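Glucosidase 2 subunit beta (Schizosaccharomyces pombe, PDB 4XQM) recognises N-glycans bearing five to nine mannose units through its MRH domain and retains the catalytic alpha subunit of glucosidase 2 in the endoplasmic reticulum. Local coordinates at residues Tyr18-Gln28 and Tyr83-Ala91; Asp29-Ala37 and Glu47-Arg58. One frame throughout, in Å; residues are numbered along the deposited sequence.

How the contacts relate
Both contacts belong to the single MRH domain, and both reach the bound mannose, sharing its O2. Contact 1 packs two strand layers in the core and brings Gln28 to O2 and O3 of the sugar and Tyr83 to O3; contact 2 is a hairpin extended by a loop, and brings Arg58 to O2 and Cys52 alongside C6. Their centres lie about 14 Å apart. Strands 25-28 and 31-40 are consecutive in the chain and adjacent in the sheet, so the contacts meet: Val26 O lies 2.8 Å from Leu33 N, a probable hydrogen bond. Arg58 NE of contact 2 also hydrogen-bonds Tyr83 OH of contact 1; Tyr16, on strand 16-21, and Glu77, on strand 71-77, also hydrogen-bond the sugar.

Contact 1. Residues Tyr18-Gln28 and Tyr83-Ala91; sequences YKVVFYENVFQ and YLIKMKSPA. With MAN (alpha-D-mannopyranose), chain B.
Strand 18-21 passes over strand 83-89 at 67°, their axes 10.4 Å apart at closest approach, so side chains alone bridge the gap, without hydrogen bonds. Residues 18-28 fold back through a type II beta turn, Val21 to Glu24, with a classic beta bulge where Glu24 and Asn25 face Val21. In the core, Val20 and Met87 meet tip to tip, CG1 lying 3.7 Å from SD. The same sulfur sits at the edge of the Phe22 ring, 5.0 Å from its centroid, a Met-aromatic contact that suits a flexible, polarisable side chain. Further round that edge lies Ser89 OG, in the ring plane; it accepts from Ala91 N in an ST turn and is also hydrogen-bonded to Asn70 OD1. Val26 and Ile85 slide past each other through CG1 and CD1. Gln28 is extended, CG opposite its own nitrogen (chi1 177°), and its amide works at both ends: OE1 accepts from mannose O2 at 2.6 Å, while NE2 donates to O3 at 3.1 Å and to Tyr18 OH. Tyr83 OH donates to O3 at 2.7 Å. Crossed beta layers packed through apolar side chains characterise the MRH lectin fold; here they end at Gln28 and Tyr83 of the mannose pocket.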
loop_
_atom_site.group_PDB
_atom_site.type_symbol
_atom_site.label_atom_id
_atom_site.label_comp_id
_atom_site.label_asym_id
_atom_site.label_seq_id
_atom_site.Cartn_x
_atom_site.Cartn_y
_atom_site.Cartn_z
ATOM N N TYR A 18 3.830 7.874 -3.527
ATOM C CA TYR A 18 3.191 6.606 -3.198
ATOM C C TYR A 18 1.687 6.782 -3.237
ATOM O O TYR A 18 1.159 7.783 -2.745
ATOM C CB TYR A 18 3.637 6.120 -1.818
ATOM C CG TYR A 18 5.040 5.551 -1.803
ATOM C CD1 TYR A 18 5.289 4.242 -2.212
ATOM C CD2 TYR A 18 6.118 6.321 -1.384
ATOM C CE1 TYR A 18 6.583 3.718 -2.209
ATOM C CE2 TYR A 18 7.417 5.806 -1.367
ATOM C CZ TYR A 18 7.640 4.506 -1.770
ATOM O OH TYR A 18 8.918 3.993 -1.759
ATOM N N LYS A 19 1.003 5.812 -3.829
ATOM C CA LYS A 19 -0.441 5.859 -3.958
ATOM C C LYS A 19 -1.003 4.507 -3.579
ATOM O O LYS A 19 -0.684 3.492 -4.214
ATOM C CB LYS A 19 -0.824 6.208 -5.390
ATOM C CG LYS A 19 -2.304 6.215 -5.680
ATOM C CD LYS A 19 -2.510 6.623 -7.140
ATOM C CE LYS A 19 -1.620 7.822 -7.511
ATOM N NZ LYS A 19 -1.622 8.129 -8.976
ATOM N N VAL A 20 -1.806 4.489 -2.518
ATOM C CA VAL A 20 -2.486 3.273 -2.092
ATOM C C VAL A 20 -3.958 3.411 -2.428
ATOM O O VAL A 20 -4.600 4.383 -2.024
ATOM C CB VAL A 20 -2.358 3.032 -0.569
ATOM C CG1 VAL A 20 -3.190 1.817 -0.143
ATOM C CG2 VAL A 20 -0.885 2.839 -0.182
ATOM N N VAL A 21 -4.474 2.453 -3.192
ATOM C CA VAL A 21 -5.905 2.383 -3.455
ATOM C C VAL A 21 -6.453 1.106 -2.814
ATOM O O VAL A 21 -6.091 -0.010 -3.210
ATOM C CB VAL A 21 -6.205 2.402 -4.953
ATOM C CG1 VAL A 21 -7.705 2.525 -5.163
ATOM C CG2 VAL A 21 -5.510 3.570 -5.602
ATOM N N PHE A 22 -7.318 1.264 -1.816
ATOM C CA PHE A 22 -7.804 0.094 -1.071
ATOM C C PHE A 22 -8.480 -0.927 -1.993
ATOM O O PHE A 22 -9.341 -0.570 -2.803
ATOM C CB PHE A 22 -8.759 0.504 0.060
ATOM C CG PHE A 22 -8.099 1.268 1.189
ATOM C CD1 PHE A 22 -6.764 1.052 1.529
ATOM C CD2 PHE A 22 -8.836 2.193 1.928
ATOM C CE1 PHE A 22 -6.173 1.763 2.592
ATOM C CE2 PHE A 22 -8.257 2.900 2.975
ATOM C CZ PHE A 22 -6.932 2.690 3.309
ATOM N N TYR A 23 -8.048 -2.187 -1.881
ATOM C CA TYR A 23 -8.631 -3.314 -2.613
ATOM C C TYR A 23 -8.426 -3.242 -4.122
ATOM O O TYR A 23 -9.061 -3.981 -4.880
ATOM C CB TYR A 23 -10.122 -3.472 -2.286
ATOM C CG TYR A 23 -10.401 -3.787 -0.836
ATOM C CD1 TYR A 23 -9.596 -4.670 -0.124
ATOM C CD2 TYR A 23 -11.456 -3.185 -0.167
ATOM C CE1 TYR A 23 -9.858 -4.958 1.216
ATOM C CE2 TYR A 23 -11.725 -3.469 1.152
ATOM C CZ TYR A 23 -10.932 -4.347 1.844
ATOM O OH TYR A 23 -11.208 -4.610 3.168
ATOM N N GLU A 24 -7.519 -2.374 -4.556
ATOM C CA GLU A 24 -7.172 -2.302 -5.968
ATOM C C GLU A 24 -5.661 -2.466 -6.153
ATOM O O GLU A 24 -5.182 -3.580 -6.395
ATOM C CB GLU A 24 -7.740 -1.020 -6.604
ATOM C CG GLU A 24 -9.281 -1.076 -6.625
ATOM C CD GLU A 24 -9.957 0.121 -7.272
ATOM O OE1 GLU A 24 -9.261 1.039 -7.768
ATOM O OE2 GLU A 24 -11.217 0.143 -7.290
ATOM N N ASN A 25 -4.908 -1.385 -6.025
ATOM C CA ASN A 25 -3.467 -1.477 -6.254
ATOM C C ASN A 25 -2.659 -0.448 -5.480
ATOM O O ASN A 25 -3.216 0.493 -4.911
ATOM C CB ASN A 25 -3.162 -1.372 -7.754
ATOM C CG ASN A 25 -4.077 -0.402 -8.458
ATOM O OD1 ASN A 25 -4.439 0.640 -7.908
ATOM N ND2 ASN A 25 -4.475 -0.744 -9.680
ATOM N N VAL A 26 -1.341 -0.650 -5.459
ATOM C CA VAL A 26 -0.411 0.305 -4.867
ATOM C C VAL A 26 0.629 0.683 -5.905
ATOM O O VAL A 26 1.138 -0.194 -6.608
ATOM C CB VAL A 26 0.315 -0.301 -3.655
ATOM C CG1 VAL A 26 1.300 0.696 -3.081
ATOM C CG2 VAL A 26 -0.701 -0.719 -2.590
ATOM N N PHE A 27 0.940 1.977 -5.998
ATOM C CA PHE A 27 1.972 2.472 -6.922
ATOM C C PHE A 27 3.054 3.303 -6.239
ATOM O O PHE A 27 2.827 3.927 -5.184
ATOM C CB PHE A 27 1.367 3.332 -8.034
ATOM C CG PHE A 27 0.477 2.578 -8.975
ATOM C CD1 PHE A 27 -0.872 2.438 -8.692
ATOM C CD2 PHE A 27 0.981 2.049 -10.151
ATOM C CE1 PHE A 27 -1.709 1.750 -9.557
ATOM C CE2 PHE A 27 0.147 1.354 -11.023
ATOM C CZ PHE A 27 -1.194 1.207 -10.719
ATOM N N GLN A 28 4.225 3.318 -6.871
ATOM C CA GLN A 28 5.333 4.185 -6.494
ATOM C C GLN A 28 5.683 4.925 -7.776
ATOM O O GLN A 28 6.232 4.309 -8.701
ATOM C CB GLN A 28 6.521 3.338 -6.042
ATOM C CG GLN A 28 7.785 4.130 -5.688
ATOM C CD GLN A 28 9.007 3.251 -5.695
ATOM O OE1 GLN A 28 9.383 2.714 -6.741
ATOM N NE2 GLN A 28 9.640 3.093 -4.531
ATOM N N TYR A 83 7.798 -3.823 0.133
ATOM C CA TYR A 83 7.443 -2.573 0.779
ATOM C C TYR A 83 6.498 -2.815 1.952
ATOM O O TYR A 83 5.504 -3.532 1.817
ATOM C CB TYR A 83 6.789 -1.635 -0.234
ATOM C CG TYR A 83 7.658 -1.401 -1.453
ATOM C CD1 TYR A 83 7.661 -2.307 -2.515
ATOM C CD2 TYR A 83 8.492 -0.296 -1.527
ATOM C CE1 TYR A 83 8.472 -2.104 -3.628
ATOM C CE2 TYR A 83 9.310 -0.078 -2.632
ATOM C CZ TYR A 83 9.292 -0.990 -3.679
ATOM O OH TYR A 83 10.097 -0.788 -4.784
ATOM N N LEU A 84 6.815 -2.238 3.106
ATOM C CA LEU A 84 5.905 -2.307 4.245
ATOM C C LEU A 84 5.319 -0.915 4.428
ATOM O O LEU A 84 6.051 0.047 4.673
ATOM C CB LEU A 84 6.648 -2.746 5.513
ATOM C CG LEU A 84 7.383 -4.082 5.413
ATOM C CD1 LEU A 84 7.994 -4.437 6.764
ATOM C CD2 LEU A 84 6.434 -5.164 4.955
ATOM N N ILE A 85 4.006 -0.795 4.280
ATOM C CA ILE A 85 3.362 0.515 4.329
ATOM C C ILE A 85 2.393 0.558 5.488
ATOM O O ILE A 85 1.482 -0.278 5.573
ATOM C CB ILE A 85 2.604 0.810 3.022
ATOM C CG1 ILE A 85 3.539 0.643 1.819
ATOM C CG2 ILE A 85 2.033 2.225 3.049
ATOM C CD1 ILE A 85 2.881 0.895 0.469
ATOM N N LYS A 86 2.593 1.519 6.384
ATOM C CA LYS A 86 1.675 1.728 7.504
ATOM C C LYS A 86 0.750 2.910 7.208
ATOM O O LYS A 86 1.201 3.948 6.708
ATOM C CB LYS A 86 2.458 1.966 8.798
ATOM C CG LYS A 86 1.579 2.041 10.048
ATOM C CD LYS A 86 2.433 2.000 11.314
ATOM C CE LYS A 86 1.609 2.390 12.534
ATOM N NZ LYS A 86 2.461 2.601 13.745
ATOM N N MET A 87 -0.539 2.743 7.503
ATOM C CA MET A 87 -1.530 3.778 7.232
ATOM C C MET A 87 -2.503 3.980 8.380
ATOM O O MET A 87 -2.697 3.091 9.194
ATOM C CB MET A 87 -2.363 3.406 5.997
ATOM C CG MET A 87 -1.576 3.200 4.731
ATOM S SD MET A 87 -2.680 2.956 3.323
ATOM C CE MET A 87 -3.571 4.513 3.293
ATOM N N LYS A 88 -3.120 5.155 8.416
ATOM C CA LYS A 88 -4.334 5.377 9.197
ATOM C C LYS A 88 -5.470 5.693 8.238
ATOM O O LYS A 88 -5.236 6.254 7.151
ATOM C CB LYS A 88 -4.130 6.506 10.214
ATOM C CG LYS A 88 -3.289 6.041 11.403
ATOM C CD LYS A 88 -2.279 7.066 11.883
ATOM C CE LYS A 88 -2.923 8.227 12.592
ATOM N NZ LYS A 88 -2.042 8.759 13.699
ATOM N N SER A 89 -6.693 5.322 8.617
ATOM C CA SER A 89 -7.860 5.560 7.766
ATOM C C SER A 89 -9.137 5.314 8.543
ATOM O O SER A 89 -9.203 4.369 9.338
ATOM C CB SER A 89 -7.863 4.631 6.548
ATOM O OG SER A 89 -9.074 4.791 5.820
ATOM N N PRO A 90 -10.157 6.155 8.316
ATOM C CA PRO A 90 -11.475 5.881 8.900
ATOM C C PRO A 90 -12.027 4.533 8.439
ATOM O O PRO A 90 -12.870 3.969 9.133
ATOM C CB PRO A 90 -12.348 7.021 8.361
ATOM C CG PRO A 90 -11.395 8.116 8.040
ATOM C CD PRO A 90 -10.127 7.433 7.581
ATOM N N ALA A 91 -11.548 4.009 7.310
ATOM C CA ALA A 91 -11.981 2.691 6.834
ATOM C C ALA A 91 -11.727 1.601 7.874
ATOM O O ALA A 91 -12.431 0.580 7.906
ATOM C CB ALA A 91 -11.280 2.333 5.550
HETATM C C1 MAN B . 13.213 1.801 -7.628
HETATM C C2 MAN B . 12.216 1.750 -6.629
HETATM C C3 MAN B . 12.909 1.183 -5.382
HETATM C C4 MAN B . 13.655 -0.140 -5.730
HETATM C C5 MAN B . 14.653 0.122 -6.869
HETATM C C6 MAN B . 15.299 -1.136 -7.401
HETATM O O1 MAN B . 14.082 2.632 -6.917
HETATM O O2 MAN B . 11.225 0.884 -7.048
HETATM O O3 MAN B . 11.989 1.016 -4.337
HETATM O O4 MAN B . 14.376 -0.599 -4.621
HETATM O O5 MAN B . 13.911 0.666 -7.950
HETATM O O6 MAN B . 16.408 -0.739 -8.214
#

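Contact 2. Residues Asp29-Ala37 and Glu47-Arg58; sequences DSILLGNFA and ENGQSCWNGPHR. With MAN (alpha-D-mannopyranose), chain B.
Ile31 CG2 sits over one face of the Arg58 guanidinium, 3.7 Å from NE, while Cys52 CB packs on the opposite face. The plane is thus clamped with its edge to the sugar: NE and NH2 both donate to mannose O2, each at 3.2 Å. An extended chain from CG to NE carries the group there, and Leu33 CD1 packs 3.6 Å from Arg58 CD. Backbone closeness continues at Gly49, whose CA is 3.4 Å from Leu32 O; a side chain here would collide with the carbonyls of Leu32 and Leu33. Gly34 also needs its lack of a side chain, since its backbone angles and Glu47 N leave no room for one. Leu32 O accepts from Gln50 N at 2.8 Å, with an N-H...O angle of 170°, and Asn35 and Glu47 form an antiparallel hydrogen-bonded pair.

The outer side is looser. Exposed Gln50 lays its aliphatic part and amide against Ile31 CG2, Glu47 runs alongside Ala37 CB, and a water links Asn35 ND2 to Asn48 OD1. Strand 31-40 stands between 25-28 and 43-48, with a classic bulge at Leu33 and Gly34 facing Val26; the Cys52-Cys81 disulfide ties the loop to the approach to strand 82-89.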
loop_
_atom_site.group_PDB
_atom_site.type_symbol
_atom_site.label_atom_id
_atom_site.label_comp_id
_atom_site.label_asym_id
_atom_site.label_seq_id
_atom_site.Cartn_x
_atom_site.Cartn_y
_atom_site.Cartn_z
ATOM N N ASP A 29 5.359 6.220 -7.837
ATOM C CA ASP A 29 5.334 6.948 -9.112
ATOM C C ASP A 29 4.518 6.111 -10.104
ATOM O O ASP A 29 3.393 5.723 -9.776
ATOM C CB ASP A 29 6.753 7.270 -9.603
ATOM C CG ASP A 29 7.457 8.270 -8.706
ATOM O OD1 ASP A 29 6.743 9.110 -8.104
ATOM O OD2 ASP A 29 8.713 8.237 -8.617
ATOM N N SER A 30 5.063 5.796 -11.278
ATOM C CA SER A 30 4.299 4.987 -12.240
ATOM C C SER A 30 4.543 3.475 -12.137
ATOM O O SER A 30 4.063 2.698 -12.971
ATOM C CB SER A 30 4.554 5.470 -13.666
ATOM O OG SER A 30 3.937 6.731 -13.857
ATOM N N ILE A 31 5.279 3.056 -11.113
ATOM C CA ILE A 31 5.605 1.648 -10.933
ATOM C C ILE A 31 4.544 0.918 -10.100
ATOM O O ILE A 31 4.182 1.380 -9.012
ATOM C CB ILE A 31 6.988 1.493 -10.263
ATOM C CG1 ILE A 31 8.064 2.225 -11.074
ATOM C CG2 ILE A 31 7.339 0.016 -10.105
ATOM C CD1 ILE A 31 9.437 2.231 -10.399
ATOM N N LEU A 32 4.038 -0.211 -10.605
ATOM C CA LEU A 32 3.095 -1.023 -9.837
ATOM C C LEU A 32 3.822 -1.771 -8.722
ATOM O O LEU A 32 4.729 -2.570 -8.990
ATOM C CB LEU A 32 2.368 -2.037 -10.730
ATOM C CG LEU A 32 1.427 -3.008 -9.994
ATOM C CD1 LEU A 32 0.216 -2.268 -9.431
ATOM C CD2 LEU A 32 0.968 -4.117 -10.930
ATOM N N LEU A 33 3.419 -1.517 -7.476
ATOM C CA LEU A 33 3.966 -2.254 -6.335
ATOM C C LEU A 33 3.218 -3.555 -6.080
ATOM O O LEU A 33 3.765 -4.491 -5.506
ATOM C CB LEU A 33 3.945 -1.382 -5.078
ATOM C CG LEU A 33 5.268 -0.696 -4.734
ATOM C CD1 LEU A 33 6.011 -0.193 -5.973
ATOM C CD2 LEU A 33 5.095 0.399 -3.691
ATOM N N GLY A 34 1.960 -3.619 -6.493
ATOM C CA GLY A 34 1.183 -4.825 -6.312
ATOM C C GLY A 34 -0.302 -4.600 -6.488
ATOM O O GLY A 34 -0.786 -3.474 -6.343
ATOM N N ASN A 35 -1.008 -5.684 -6.793
ATOM C CA ASN A 35 -2.457 -5.695 -6.877
ATOM C C ASN A 35 -3.009 -6.372 -5.642
ATOM O O ASN A 35 -2.387 -7.286 -5.100
ATOM C CB ASN A 35 -2.881 -6.449 -8.137
ATOM C CG ASN A 35 -2.054 -6.054 -9.346
ATOM O OD1 ASN A 35 -1.800 -4.869 -9.570
ATOM N ND2 ASN A 35 -1.615 -7.041 -10.124
ATOM N N PHE A 36 -4.184 -5.942 -5.184
ATOM C CA PHE A 36 -4.723 -6.495 -3.955
ATOM C C PHE A 36 -4.972 -7.995 -4.061
ATOM O O PHE A 36 -5.684 -8.445 -4.967
ATOM C CB PHE A 36 -6.034 -5.807 -3.554
ATOM C CG PHE A 36 -6.679 -6.434 -2.343
ATOM C CD1 PHE A 36 -6.154 -6.218 -1.072
ATOM C CD2 PHE A 36 -7.785 -7.271 -2.467
ATOM C CE1 PHE A 36 -6.729 -6.801 0.049
ATOM C CE2 PHE A 36 -8.360 -7.854 -1.346
ATOM C CZ PHE A 36 -7.828 -7.621 -0.085
ATOM N N ALA A 37 -4.421 -8.750 -3.113
ATOM C CA ALA A 37 -4.495 -10.208 -3.142
ATOM C C ALA A 37 -5.315 -10.803 -2.000
ATOM O O ALA A 37 -6.165 -11.670 -2.227
ATOM C CB ALA A 37 -3.085 -10.799 -3.146
ATOM N N GLU A 47 0.204 -7.916 -4.267
ATOM C CA GLU A 47 1.191 -8.836 -4.846
ATOM C C GLU A 47 1.376 -8.644 -6.354
ATOM O O GLU A 47 0.592 -7.941 -7.003
ATOM C CB GLU A 47 0.790 -10.287 -4.522
ATOM C CG GLU A 47 0.683 -10.554 -3.041
ATOM C CD GLU A 47 0.257 -11.972 -2.717
ATOM O OE1 GLU A 47 -0.011 -12.754 -3.658
ATOM O OE2 GLU A 47 0.193 -12.302 -1.510
ATOM N N ASN A 48 2.414 -9.279 -6.898
ATOM C CA ASN A 48 2.644 -9.340 -8.344
ATOM C C ASN A 48 2.834 -7.987 -9.012
ATOM O O ASN A 48 2.313 -7.739 -10.101
ATOM C CB ASN A 48 1.520 -10.118 -9.048
ATOM C CG ASN A 48 1.086 -11.335 -8.274
ATOM O OD1 ASN A 48 -0.098 -11.507 -7.986
ATOM N ND2 ASN A 48 2.043 -12.183 -7.913
ATOM N N GLY A 49 3.601 -7.114 -8.366
ATOM C CA GLY A 49 3.943 -5.833 -8.951
ATOM C C GLY A 49 5.023 -5.969 -10.017
ATOM O O GLY A 49 5.392 -7.084 -10.408
ATOM N N GLN A 50 5.532 -4.828 -10.467
ATOM C CA GLN A 50 6.511 -4.766 -11.549
ATOM C C GLN A 50 7.830 -5.440 -11.172
ATOM O O GLN A 50 8.223 -5.468 -9.993
ATOM C CB GLN A 50 6.765 -3.302 -11.942
ATOM C CG GLN A 50 7.793 -3.131 -13.068
ATOM C CD GLN A 50 8.048 -1.677 -13.447
ATOM O OE1 GLN A 50 9.176 -1.177 -13.342
ATOM N NE2 GLN A 50 7.003 -1.002 -13.921
ATOM N N SER A 51 8.501 -5.994 -12.183
ATOM C CA SER A 51 9.826 -6.575 -12.015
ATOM C C SER A 51 10.819 -5.554 -11.451
ATOM O O SER A 51 10.639 -4.336 -11.584
ATOM C CB SER A 51 10.337 -7.146 -13.341
ATOM O OG SER A 51 10.569 -6.110 -14.278
ATOM N N CYS A 52 11.849 -6.078 -10.798
ATOM C CA CYS A 52 12.796 -5.294 -10.028
ATOM C C CYS A 52 14.211 -5.775 -10.332
ATOM O O CYS A 52 14.526 -6.957 -10.173
ATOM C CB CYS A 52 12.487 -5.488 -8.542
ATOM S SG CYS A 52 13.585 -4.665 -7.377
ATOM N N TRP A 53 15.060 -4.857 -10.782
ATOM C CA TRP A 53 16.445 -5.196 -11.096
ATOM C C TRP A 53 17.110 -5.856 -9.892
ATOM O O TRP A 53 17.210 -5.243 -8.824
ATOM C CB TRP A 53 17.210 -3.925 -11.447
ATOM C CG TRP A 53 18.540 -4.140 -12.100
ATOM C CD1 TRP A 53 19.026 -5.295 -12.636
ATOM C CD2 TRP A 53 19.558 -3.153 -12.286
ATOM N NE1 TRP A 53 20.295 -5.083 -13.146
ATOM C CE2 TRP A 53 20.639 -3.765 -12.936
ATOM C CE3 TRP A 53 19.648 -1.790 -11.959
ATOM C CZ2 TRP A 53 21.796 -3.079 -13.284
ATOM C CZ3 TRP A 53 20.796 -1.104 -12.296
ATOM C CH2 TRP A 53 21.859 -1.748 -12.949
ATOM N N ASN A 54 17.547 -7.105 -10.075
ATOM C CA ASN A 54 18.251 -7.861 -9.032
ATOM C C ASN A 54 17.396 -8.146 -7.801
ATOM O O ASN A 54 17.912 -8.440 -6.720
ATOM C CB ASN A 54 19.563 -7.166 -8.645
ATOM C CG ASN A 54 20.605 -7.280 -9.737
ATOM O OD1 ASN A 54 20.706 -8.316 -10.399
ATOM N ND2 ASN A 54 21.383 -6.211 -9.938
ATOM N N GLY A 55 16.082 -8.091 -7.982
ATOM C CA GLY A 55 15.177 -8.312 -6.865
ATOM C C GLY A 55 13.945 -9.082 -7.265
ATOM O O GLY A 55 13.815 -9.539 -8.409
ATOM N N PRO A 56 13.008 -9.225 -6.323
ATOM C CA PRO A 56 11.751 -9.923 -6.584
ATOM C C PRO A 56 10.779 -9.004 -7.295
ATOM O O PRO A 56 10.918 -7.787 -7.166
ATOM C CB PRO A 56 11.230 -10.210 -5.168
ATOM C CG PRO A 56 11.739 -9.040 -4.348
ATOM C CD PRO A 56 13.127 -8.789 -4.920
ATOM N N HIS A 57 9.824 -9.554 -8.038
ATOM C CA HIS A 57 8.698 -8.730 -8.465
ATOM C C HIS A 57 8.108 -8.060 -7.222
ATOM O O HIS A 57 8.032 -8.672 -6.152
ATOM C CB HIS A 57 7.644 -9.564 -9.204
ATOM C CG HIS A 57 7.985 -9.818 -10.643
ATOM N ND1 HIS A 57 9.142 -10.451 -11.031
ATOM C CD2 HIS A 57 7.325 -9.510 -11.783
ATOM C CE1 HIS A 57 9.181 -10.540 -12.352
ATOM N NE2 HIS A 57 8.077 -9.963 -12.831
ATOM N N ARG A 58 7.707 -6.799 -7.362
ATOM C CA ARG A 58 7.367 -5.995 -6.192
ATOM C C ARG A 58 6.111 -6.494 -5.477
ATOM O O ARG A 58 5.242 -7.138 -6.071
ATOM C CB ARG A 58 7.249 -4.508 -6.567
ATOM C CG ARG A 58 8.592 -3.865 -6.966
ATOM C CD ARG A 58 8.385 -2.446 -7.491
ATOM N NE ARG A 58 9.638 -1.763 -7.840
ATOM C CZ ARG A 58 10.295 -2.005 -8.966
ATOM N NH1 ARG A 58 9.821 -2.912 -9.800
ATOM N NH2 ARG A 58 11.421 -1.363 -9.260
HETATM C C1 MAN B . 13.213 1.801 -7.628
HETATM C C2 MAN B . 12.216 1.750 -6.629
HETATM C C3 MAN B . 12.909 1.183 -5.382
HETATM C C4 MAN B . 13.655 -0.140 -5.730
HETATM C C5 MAN B . 14.653 0.122 -6.869
HETATM C C6 MAN B . 15.299 -1.136 -7.401
HETATM O O1 MAN B . 14.082 2.632 -6.917
HETATM O O2 MAN B . 11.225 0.884 -7.048
HETATM O O3 MAN B . 11.989 1.016 -4.337
HETATM O O4 MAN B . 14.376 -0.599 -4.621
HETATM O O5 MAN B . 13.911 0.666 -7.950
HETATM O O6 MAN B . 16.408 -0.739 -8.214
HETATM O O HOH W 1 -2.152 -9.827 -9.033
#